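PDB 2I58: sugar ABC transporter, sugar-binding protein from Streptococcus pneumoniae, which probably captures raffinose-type oligosaccharides outside the cell and delivers them to a membrane ABC transporter for import. Local coordinates for residues N12-M17 with G244-T249; P110-A115 with A278-W283; N114-Y119 with W162-Y167. All coordinates share one frame; numbering follows the deposited sequence.

Overall arrangement
All three contacts are buried and lie close to the centre of the chain. They gather round a bound sugar in the cleft of a periplasmic-binding-protein fold, which typically has two lobes. In contact 1 a loop and a turn leading into a helix meet beside the glucose, and the sugar supplies most of its polar bonding. Contact 2 is different, since hydrogen bonds of the backbone and of the Thr112 and Asn114 side chains hold it, with a short strand pairing, and Asp280 reaches the sugar. Contact 3 is more apolar, resting on one tyrosine ring against a helix start, with Trp162 at the fructose. Contacts 2 and 3 share Asn114 and Ala115. Ser245 of contact 1 hydrogen-bonds to Ala115, and Lys14 pairs weakly with Asp280.

Contact 1 of 3, residues N12-M17 with G244-T249; sequences NQKKEM and GSWAIT. With GLC (alpha-D-glucopyranose), chain C; FRU (beta-D-fructofuranose), chain B.
Glu16 and Thr249 bring the backbones nearest, with CA atoms 6.5 Å apart. Residues 12-17 form an irregular loop that ends with Met17 at the N-cap position of helix 18-31. Residues 244-249 make a type I turn from Gly244 to Ala247 and then enter helix 248-253. No hydrogen bond joins the two segments directly, and the glucose lies between their side chains. Lys14 starts with CG anti to the backbone N (chi1 -177°), and bends at chi2 and chi4 carry its amine in beside Trp246. There Lys14 NZ donates to GLC O3 at 2.7 Å. Glu16 OE2 accepts from GLC O2 at 3.0 Å. A salt bridge of 3.5 Å between Lys14 NZ and Glu16 OE1 holds the two charged groups together. The indole of Trp246 lies with GLC C2 over one face, while Gly244 CA sits over the opposite face, 3.7 Å from the ring plane. Aromatic rings laid against sugars are common in the clefts of sugar-binding proteins of this class. Gln13 OE1 reaches the next sugar and accepts from FRU O4 at 3.0 Å. Asn12 OD1 accepts from Lys14 N in an Asx turn. The side chains of Met17 and Thr249 cross at about a right angle, with Met17 SD 3.6 Å from Thr249 OG1.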
loop_
_atom_site.group_PDB
_atom_site.type_symbol
_atom_site.label_atom_id
_atom_site.label_comp_id
_atom_site.label_asym_id
_atom_site.label_seq_id
_atom_site.Cartn_x
_atom_site.Cartn_y
_atom_site.Cartn_z
ATOM N N ASN A 12 2.549 14.693 -6.310
ATOM C CA ASN A 12 2.548 13.867 -5.158
ATOM C C ASN A 12 1.219 13.136 -5.118
ATOM O O ASN A 12 0.180 13.727 -5.446
ATOM C CB ASN A 12 2.717 14.715 -3.899
ATOM C CG ASN A 12 2.890 13.869 -2.654
ATOM O OD1 ASN A 12 3.596 12.869 -2.683
ATOM N ND2 ASN A 12 2.215 14.235 -1.583
ATOM N N GLN A 13 1.284 11.837 -4.772
ATOM C CA GLN A 13 0.115 11.060 -4.362
ATOM C C GLN A 13 0.289 10.560 -2.919
ATOM O O GLN A 13 -0.494 9.755 -2.451
ATOM C CB GLN A 13 -0.088 9.831 -5.243
ATOM C CG GLN A 13 -0.446 10.058 -6.710
ATOM C CD GLN A 13 -0.823 8.740 -7.415
ATOM O OE1 GLN A 13 -1.799 8.055 -7.046
ATOM N NE2 GLN A 13 -0.075 8.400 -8.446
ATOM N N LYS A 14 1.300 11.001 -2.197
ATOM C CA LYS A 14 1.473 10.459 -0.860
ATOM C C LYS A 14 1.157 11.513 0.251
ATOM O O LYS A 14 2.018 12.292 0.674
ATOM C CB LYS A 14 2.861 9.847 -0.770
ATOM C CG LYS A 14 3.114 9.194 0.536
ATOM C CD LYS A 14 3.884 7.889 0.388
ATOM C CE LYS A 14 3.987 7.215 1.725
ATOM N NZ LYS A 14 2.679 6.665 2.113
ATOM N N LYS A 15 -0.096 11.485 0.711
ATOM C CA LYS A 15 -0.732 12.560 1.484
ATOM C C LYS A 15 -0.396 12.631 2.971
ATOM O O LYS A 15 -0.263 13.695 3.545
ATOM C CB LYS A 15 -2.252 12.417 1.360
ATOM C CG LYS A 15 -2.786 12.832 -0.030
ATOM C CD LYS A 15 -4.340 12.993 -0.103
ATOM C CE LYS A 15 -4.835 13.147 -1.566
ATOM N NZ LYS A 15 -4.094 14.204 -2.381
ATOM N N GLU A 16 -0.329 11.475 3.598
ATOM C CA GLU A 16 0.167 11.343 4.962
ATOM C C GLU A 16 1.473 12.128 5.157
ATOM O O GLU A 16 1.725 12.650 6.257
ATOM C CB GLU A 16 0.440 9.856 5.286
ATOM C CG GLU A 16 -0.783 8.944 5.214
ATOM C CD GLU A 16 -1.024 8.274 3.843
ATOM O OE1 GLU A 16 -0.234 8.444 2.891
ATOM O OE2 GLU A 16 -2.033 7.555 3.740
ATOM N N MET A 17 2.286 12.174 4.089
ATOM C CA MET A 17 3.672 12.597 4.139
ATOM C C MET A 17 3.925 13.912 3.497
ATOM O O MET A 17 5.068 14.258 3.287
ATOM C CB MET A 17 4.546 11.573 3.438
ATOM C CG MET A 17 4.839 10.378 4.285
ATOM S SD MET A 17 5.575 10.820 5.878
ATOM C CE MET A 17 7.095 11.570 5.332
ATOM N N GLY A 244 -2.014 -0.437 5.833
ATOM C CA GLY A 244 -0.659 -0.579 5.308
ATOM C C GLY A 244 0.320 0.391 5.906
ATOM O O GLY A 244 -0.037 1.400 6.514
ATOM N N SER A 245 1.578 0.117 5.670
ATOM C CA SER A 245 2.624 0.813 6.376
ATOM C C SER A 245 2.528 2.315 6.311
ATOM O O SER A 245 3.223 3.010 7.030
ATOM C CB SER A 245 3.964 0.429 5.763
ATOM O OG SER A 245 4.078 0.947 4.439
ATOM N N TRP A 246 1.736 2.804 5.387
ATOM C CA TRP A 246 1.674 4.242 5.076
ATOM C C TRP A 246 0.965 4.986 6.225
ATOM O O TRP A 246 1.333 6.100 6.529
ATOM C CB TRP A 246 0.991 4.506 3.681
ATOM C CG TRP A 246 -0.302 3.760 3.519
ATOM C CD1 TRP A 246 -1.452 4.039 4.154
ATOM C CD2 TRP A 246 -0.547 2.577 2.759
ATOM N NE1 TRP A 246 -2.409 3.123 3.840
ATOM C CE2 TRP A 246 -1.878 2.227 2.956
ATOM C CE3 TRP A 246 0.230 1.778 1.936
ATOM C CZ2 TRP A 246 -2.454 1.110 2.360
ATOM C CZ3 TRP A 246 -0.352 0.681 1.320
ATOM C CH2 TRP A 246 -1.665 0.350 1.551
ATOM N N ALA A 247 0.000 4.304 6.869
ATOM C CA ALA A 247 -0.795 4.826 7.985
ATOM C C ALA A 247 0.035 5.130 9.241
ATOM O O ALA A 247 -0.301 6.023 10.030
ATOM C CB ALA A 247 -1.854 3.841 8.333
ATOM N N ILE A 248 1.106 4.400 9.471
ATOM C CA ILE A 248 1.856 4.682 10.652
ATOM C C ILE A 248 2.066 6.230 10.903
ATOM O O ILE A 248 1.845 6.723 12.024
ATOM C CB ILE A 248 3.158 3.841 10.732
ATOM C CG1 ILE A 248 3.673 3.800 12.173
ATOM C CG2 ILE A 248 4.185 4.409 9.853
ATOM C CD1 ILE A 248 2.616 3.579 13.237
ATOM N N THR A 249 2.433 7.004 9.884
ATOM C CA THR A 249 2.729 8.418 10.145
ATOM C C THR A 249 1.536 9.094 10.742
ATOM O O THR A 249 1.664 9.896 11.710
ATOM C CB THR A 249 3.028 9.290 8.929
ATOM O OG1 THR A 249 3.619 8.523 7.893
ATOM C CG2 THR A 249 3.994 10.411 9.383
HETATM C C1 GLC C . -2.558 5.055 -0.499
HETATM C C2 GLC C . -1.820 5.780 0.599
HETATM C C3 GLC C . -0.491 6.215 0.104
HETATM C C4 GLC C . 0.258 5.034 -0.502
HETATM C C5 GLC C . -0.602 4.292 -1.530
HETATM C C6 GLC C . 0.061 3.019 -2.120
HETATM O O1 GLC C . -2.957 6.057 -1.458
HETATM O O2 GLC C . -2.533 6.944 0.866
HETATM O O3 GLC C . 0.120 6.762 1.236
HETATM O O4 GLC C . 1.383 5.559 -1.188
HETATM O O5 GLC C . -1.831 3.920 -0.981
HETATM O O6 GLC C . -0.847 2.499 -2.988
HETATM C C1 FRU B . -4.964 6.986 -1.014
HETATM C C2 FRU B . -4.074 6.472 -2.122
HETATM C C3 FRU B . -4.085 7.594 -3.145
HETATM C C4 FRU B . -3.901 6.869 -4.462
HETATM C C5 FRU B . -4.679 5.593 -4.269
HETATM C C6 FRU B . -3.956 4.495 -5.036
HETATM O O1 FRU B . -6.271 6.648 -1.517
HETATM O O3 FRU B . -3.005 8.489 -2.913
HETATM O O4 FRU B . -4.413 7.610 -5.571
HETATM O O5 FRU B . -4.716 5.360 -2.858
HETATM O O6 FRU B . -4.820 3.364 -5.380
#

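Contact 2 of 3, residues P110-A115 with A278-W283; sequences PFTANA and AGDLAW. With GLC (alpha-D-glucopyranose), chain C.
Pro110 and Ala282 form an antiparallel non-hydrogen-bonded pair with CA atoms 4.0 Å apart, and Ala113 makes a single bridge to Gly279 farther along. Between these points Thr112 holds two successive amides. Its O accepts from Asp280 N at 2.8 Å. Its OG1 accepts from Leu281 N at 2.9 Å in a nearly straight bond (165° at the hydrogen). The torsion chi1 of 75° sets OG1 between the backbone N and the carbonyl carbon, where it meets that amide. Leu281 O takes two weak bonds, from Phe111 N and Thr112 N. Asn114 and Ala278 are joined twice: Asn114 N donates to Ala278 O at 3.0 Å, and Ala278 N donates to Asn114 OD1 from above the carbonyl plane. The edge of Phe111 meets the face of Trp283 in a T-shaped stack, with planes at 81° and centroids 5.2 Å apart. CD2 of Leu281 packs on CD2 of Phe111 and lies over the same face of the indole. Helix 292-303 also packs on both rings. Asp280 OD1 accepts from GLC O4 at 2.7 Å, and its OD2 is bonded to Ser317. With both oxygens engaged and Lys14 nearby, this carboxylate is probably ionised and set in one orientation for the sugar.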
loop_
_atom_site.group_PDB
_atom_site.type_symbol
_atom_site.label_atom_id
_atom_site.label_comp_id
_atom_site.label_asym_id
_atom_site.label_seq_id
_atom_site.Cartn_x
_atom_site.Cartn_y
_atom_site.Cartn_z
ATOM N N PRO A 110 12.075 3.650 -7.217
ATOM C CA PRO A 110 11.233 3.295 -6.076
ATOM C C PRO A 110 12.046 3.398 -4.777
ATOM O O PRO A 110 12.792 2.461 -4.447
ATOM C CB PRO A 110 10.858 1.833 -6.371
ATOM C CG PRO A 110 11.949 1.303 -7.277
ATOM C CD PRO A 110 12.804 2.465 -7.718
ATOM N N PHE A 111 11.903 4.538 -4.088
ATOM C CA PHE A 111 12.665 4.814 -2.891
ATOM C C PHE A 111 12.342 3.866 -1.689
ATOM O O PHE A 111 13.239 3.310 -1.068
ATOM C CB PHE A 111 12.502 6.279 -2.466
ATOM C CG PHE A 111 13.006 7.273 -3.478
ATOM C CD1 PHE A 111 14.343 7.596 -3.546
ATOM C CD2 PHE A 111 12.127 7.930 -4.317
ATOM C CE1 PHE A 111 14.776 8.494 -4.462
ATOM C CE2 PHE A 111 12.542 8.836 -5.243
ATOM C CZ PHE A 111 13.835 9.122 -5.324
ATOM N N THR A 112 11.059 3.687 -1.397
ATOM C CA THR A 112 10.568 2.960 -0.220
ATOM C C THR A 112 9.577 1.974 -0.728
ATOM O O THR A 112 9.090 2.107 -1.815
ATOM C CB THR A 112 9.886 3.931 0.811
ATOM O OG1 THR A 112 8.574 4.367 0.398
ATOM C CG2 THR A 112 10.759 5.146 0.990
ATOM N N ALA A 113 9.254 0.968 0.038
ATOM C CA ALA A 113 8.269 0.007 -0.422
ATOM C C ALA A 113 7.324 -0.237 0.729
ATOM O O ALA A 113 7.786 -0.417 1.863
ATOM C CB ALA A 113 8.949 -1.234 -0.796
ATOM N N ASN A 114 6.025 -0.214 0.444
ATOM C CA ASN A 114 4.987 -0.358 1.447
ATOM C C ASN A 114 4.659 -1.837 1.705
ATOM O O ASN A 114 5.235 -2.705 1.071
ATOM C CB ASN A 114 3.721 0.352 0.963
ATOM C CG ASN A 114 3.222 -0.172 -0.416
ATOM O OD1 ASN A 114 3.116 -1.388 -0.651
ATOM N ND2 ASN A 114 2.900 0.781 -1.324
ATOM N N ALA A 115 3.711 -2.108 2.607
ATOM C CA ALA A 115 3.409 -3.451 3.112
ATOM C C ALA A 115 2.061 -3.396 3.771
ATOM O O ALA A 115 1.546 -2.332 4.055
ATOM C CB ALA A 115 4.480 -3.951 4.168
ATOM N N ALA A 278 4.461 -2.837 -2.786
ATOM C CA ALA A 278 5.194 -2.381 -3.986
ATOM C C ALA A 278 5.898 -1.021 -3.656
ATOM O O ALA A 278 5.764 -0.498 -2.544
ATOM C CB ALA A 278 4.209 -2.211 -5.171
ATOM N N GLY A 279 6.620 -0.435 -4.600
ATOM C CA GLY A 279 7.225 0.878 -4.390
ATOM C C GLY A 279 6.188 1.854 -3.870
ATOM O O GLY A 279 5.032 1.852 -4.341
ATOM N N ASP A 280 6.585 2.661 -2.890
ATOM C CA ASP A 280 5.643 3.508 -2.172
ATOM C C ASP A 280 6.027 4.937 -2.450
ATOM O O ASP A 280 5.303 5.602 -3.152
ATOM C CB ASP A 280 5.640 3.177 -0.689
ATOM C CG ASP A 280 4.672 4.039 0.129
ATOM O OD1 ASP A 280 3.549 4.231 -0.335
ATOM O OD2 ASP A 280 5.029 4.463 1.279
ATOM N N LEU A 281 7.160 5.434 -1.953
ATOM C CA LEU A 281 7.593 6.704 -2.465
ATOM C C LEU A 281 8.363 6.283 -3.692
ATOM O O LEU A 281 9.486 5.762 -3.567
ATOM C CB LEU A 281 8.445 7.525 -1.509
ATOM C CG LEU A 281 8.854 8.923 -2.050
ATOM C CD1 LEU A 281 7.757 9.947 -1.859
ATOM C CD2 LEU A 281 10.122 9.384 -1.343
ATOM N N ALA A 282 7.742 6.489 -4.860
ATOM C CA ALA A 282 8.296 6.052 -6.123
ATOM C C ALA A 282 8.042 7.101 -7.176
ATOM O O ALA A 282 6.899 7.420 -7.430
ATOM C CB ALA A 282 7.653 4.774 -6.552
ATOM N N TRP A 283 9.127 7.552 -7.812
ATOM C CA TRP A 283 9.180 8.686 -8.704
ATOM C C TRP A 283 9.687 8.260 -10.044
ATOM O O TRP A 283 10.594 7.437 -10.119
ATOM C CB TRP A 283 10.145 9.714 -8.164
ATOM C CG TRP A 283 9.614 10.383 -6.950
ATOM C CD1 TRP A 283 8.385 10.190 -6.386
ATOM C CD2 TRP A 283 10.239 11.420 -6.182
ATOM N NE1 TRP A 283 8.212 11.033 -5.331
ATOM C CE2 TRP A 283 9.337 11.801 -5.183
ATOM C CE3 TRP A 283 11.453 12.072 -6.256
ATOM C CZ2 TRP A 283 9.640 12.784 -4.231
ATOM C CZ3 TRP A 283 11.755 13.036 -5.303
ATOM C CH2 TRP A 283 10.862 13.378 -4.308
HETATM C C1 GLC C . -2.558 5.055 -0.499
HETATM C C2 GLC C . -1.820 5.780 0.599
HETATM C C3 GLC C . -0.491 6.215 0.104
HETATM C C4 GLC C . 0.258 5.034 -0.502
HETATM C C5 GLC C . -0.602 4.292 -1.530
HETATM C C6 GLC C . 0.061 3.019 -2.120
HETATM O O1 GLC C . -2.957 6.057 -1.458
HETATM O O2 GLC C . -2.533 6.944 0.866
HETATM O O3 GLC C . 0.120 6.762 1.236
HETATM O O4 GLC C . 1.383 5.559 -1.188
HETATM O O5 GLC C . -1.831 3.920 -0.981
HETATM O O6 GLC C . -0.847 2.499 -2.988
#

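Contact 3 of 3, residues N114-Y119 with W162-Y167; sequences NAYGIY and WTLNGY. With FRU (beta-D-fructofuranose), chain B.
Tyr116 and Thr163 share the one hydrogen bond across this contact. Tyr116 OH donates to Thr163 O at 2.5 Å, in the carbonyl plane and on a lone pair. The acceptor also lies near the plane of the phenol, at its edge. Leu164 CD2 lies beside the same hydroxyl, 3.8 Å from Tyr116 OH. Over one face of the same ring comes a CH-pi contact. Gly166 CA stands 3.6 Å from the centroid of the Tyr116 ring, only 3° off the ring normal. Glycine has no side chain, so the backbone can rest directly on the ring. CG of Tyr116 is anti to the backbone N (chi1 -165°), which extends the ring from strand 116-121 against the start of helix 165-176. Tyr116 thus joins that helix to an antiparallel sheet in which 116-121 is the central strand, flanked by 240-244 and 260-263. Apolar contacts spread outward from the ring. Tyr167 CB packs 3.8 Å from Tyr116 CE2. Ile118 CD1 makes a looser approach to Tyr167 CE1, at 4.4 Å. The hydroxyl of Tyr167 bonds elsewhere, to Val207 O. The last kind of contact is with sugar. FRU O1 lies over one face of the Trp162 indole, and Thr163 CG2 covers the opposite face toward its rim.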
loop_
_atom_site.group_PDB
_atom_site.type_symbol
_atom_site.label_atom_id
_atom_site.label_comp_id
_atom_site.label_asym_id
_atom_site.label_seq_id
_atom_site.Cartn_x
_atom_site.Cartn_y
_atom_site.Cartn_z
ATOM N N ASN A 114 6.025 -0.214 0.444
ATOM C CA ASN A 114 4.987 -0.358 1.447
ATOM C C ASN A 114 4.659 -1.837 1.705
ATOM O O ASN A 114 5.235 -2.705 1.071
ATOM C CB ASN A 114 3.721 0.352 0.963
ATOM C CG ASN A 114 3.222 -0.172 -0.416
ATOM O OD1 ASN A 114 3.116 -1.388 -0.651
ATOM N ND2 ASN A 114 2.900 0.781 -1.324
ATOM N N ALA A 115 3.711 -2.108 2.607
ATOM C CA ALA A 115 3.409 -3.451 3.112
ATOM C C ALA A 115 2.061 -3.396 3.771
ATOM O O ALA A 115 1.546 -2.332 4.055
ATOM C CB ALA A 115 4.480 -3.951 4.168
ATOM N N TYR A 116 1.489 -4.551 4.066
ATOM C CA TYR A 116 0.116 -4.560 4.538
ATOM C C TYR A 116 0.011 -5.603 5.607
ATOM O O TYR A 116 0.636 -6.695 5.502
ATOM C CB TYR A 116 -0.866 -4.866 3.390
ATOM C CG TYR A 116 -2.305 -4.563 3.685
ATOM C CD1 TYR A 116 -2.860 -3.357 3.357
ATOM C CD2 TYR A 116 -3.094 -5.483 4.296
ATOM C CE1 TYR A 116 -4.167 -3.071 3.638
ATOM C CE2 TYR A 116 -4.432 -5.220 4.582
ATOM C CZ TYR A 116 -4.970 -4.022 4.237
ATOM O OH TYR A 116 -6.316 -3.802 4.533
ATOM N N GLY A 117 -0.822 -5.273 6.596
ATOM C CA GLY A 117 -0.988 -6.058 7.806
ATOM C C GLY A 117 -2.003 -5.443 8.763
ATOM O O GLY A 117 -2.722 -4.518 8.428
ATOM N N ILE A 118 -2.099 -6.001 9.954
ATOM C CA ILE A 118 -2.964 -5.453 10.961
ATOM C C ILE A 118 -2.045 -4.626 11.913
ATOM O O ILE A 118 -0.891 -5.012 12.181
ATOM C CB ILE A 118 -3.638 -6.582 11.759
ATOM C CG1 ILE A 118 -4.229 -7.664 10.851
ATOM C CG2 ILE A 118 -4.689 -6.023 12.622
ATOM C CD1 ILE A 118 -5.273 -7.217 9.897
ATOM N N TYR A 119 -2.551 -3.488 12.371
ATOM C CA TYR A 119 -1.953 -2.664 13.414
ATOM C C TYR A 119 -2.706 -3.110 14.634
ATOM O O TYR A 119 -3.893 -3.375 14.527
ATOM C CB TYR A 119 -2.301 -1.177 13.191
ATOM C CG TYR A 119 -1.503 -0.546 12.105
ATOM C CD1 TYR A 119 -0.162 -0.212 12.312
ATOM C CD2 TYR A 119 -2.060 -0.334 10.838
ATOM C CE1 TYR A 119 0.603 0.327 11.274
ATOM C CE2 TYR A 119 -1.332 0.235 9.824
ATOM C CZ TYR A 119 -0.005 0.559 10.020
ATOM O OH TYR A 119 0.710 1.105 8.973
ATOM N N TRP A 162 -10.680 1.232 -0.467
ATOM C CA TRP A 162 -9.289 0.822 -0.698
ATOM C C TRP A 162 -8.554 0.303 0.587
ATOM O O TRP A 162 -7.698 -0.584 0.509
ATOM C CB TRP A 162 -8.514 1.940 -1.365
ATOM C CG TRP A 162 -8.542 3.146 -0.586
ATOM C CD1 TRP A 162 -9.519 4.087 -0.577
ATOM C CD2 TRP A 162 -7.557 3.576 0.348
ATOM N NE1 TRP A 162 -9.198 5.102 0.288
ATOM C CE2 TRP A 162 -7.991 4.812 0.872
ATOM C CE3 TRP A 162 -6.335 3.047 0.784
ATOM C CZ2 TRP A 162 -7.259 5.520 1.832
ATOM C CZ3 TRP A 162 -5.586 3.768 1.753
ATOM C CH2 TRP A 162 -6.066 4.984 2.263
ATOM N N THR A 163 -8.891 0.804 1.776
ATOM C CA THR A 163 -8.132 0.400 2.929
ATOM C C THR A 163 -8.115 -1.100 3.053
ATOM O O THR A 163 -7.256 -1.608 3.780
ATOM C CB THR A 163 -8.629 1.001 4.268
ATOM O OG1 THR A 163 -10.004 0.709 4.454
ATOM C CG2 THR A 163 -8.457 2.515 4.307
ATOM N N LEU A 164 -9.036 -1.810 2.374
ATOM C CA LEU A 164 -9.134 -3.267 2.511
ATOM C C LEU A 164 -8.655 -4.066 1.290
ATOM O O LEU A 164 -8.721 -5.330 1.253
ATOM C CB LEU A 164 -10.546 -3.660 2.878
ATOM C CG LEU A 164 -10.997 -3.467 4.329
ATOM C CD1 LEU A 164 -12.336 -4.083 4.483
ATOM C CD2 LEU A 164 -10.028 -4.100 5.364
ATOM N N ASN A 165 -8.159 -3.341 0.288
ATOM C CA ASN A 165 -7.580 -3.973 -0.903
ATOM C C ASN A 165 -6.514 -5.016 -0.546
ATOM O O ASN A 165 -6.545 -6.179 -0.992
ATOM C CB ASN A 165 -6.951 -2.919 -1.817
ATOM C CG ASN A 165 -6.522 -3.493 -3.139
ATOM O OD1 ASN A 165 -7.212 -4.351 -3.711
ATOM N ND2 ASN A 165 -5.368 -3.037 -3.643
ATOM N N GLY A 166 -5.563 -4.593 0.263
ATOM C CA GLY A 166 -4.475 -5.495 0.621
ATOM C C GLY A 166 -4.961 -6.669 1.418
ATOM O O GLY A 166 -4.390 -7.745 1.335
ATOM N N TYR A 167 -6.040 -6.475 2.171
ATOM C CA TYR A 167 -6.564 -7.564 3.007
ATOM C C TYR A 167 -7.054 -8.759 2.161
ATOM O O TYR A 167 -6.481 -9.834 2.170
ATOM C CB TYR A 167 -7.675 -7.021 3.896
ATOM C CG TYR A 167 -8.160 -8.000 4.909
ATOM C CD1 TYR A 167 -7.448 -8.256 6.093
ATOM C CD2 TYR A 167 -9.323 -8.645 4.720
ATOM C CE1 TYR A 167 -7.915 -9.186 7.042
ATOM C CE2 TYR A 167 -9.785 -9.579 5.660
ATOM C CZ TYR A 167 -9.091 -9.847 6.804
ATOM O OH TYR A 167 -9.633 -10.782 7.631
HETATM C C1 FRU B . -4.964 6.986 -1.014
HETATM C C2 FRU B . -4.074 6.472 -2.122
HETATM C C3 FRU B . -4.085 7.594 -3.145
HETATM C C4 FRU B . -3.901 6.869 -4.462
HETATM C C5 FRU B . -4.679 5.593 -4.269
HETATM C C6 FRU B . -3.956 4.495 -5.036
HETATM O O1 FRU B . -6.271 6.648 -1.517
HETATM O O3 FRU B . -3.005 8.489 -2.913
HETATM O O4 FRU B . -4.413 7.610 -5.571
HETATM O O5 FRU B . -4.716 5.360 -2.858
HETATM O O6 FRU B . -4.820 3.364 -5.380
#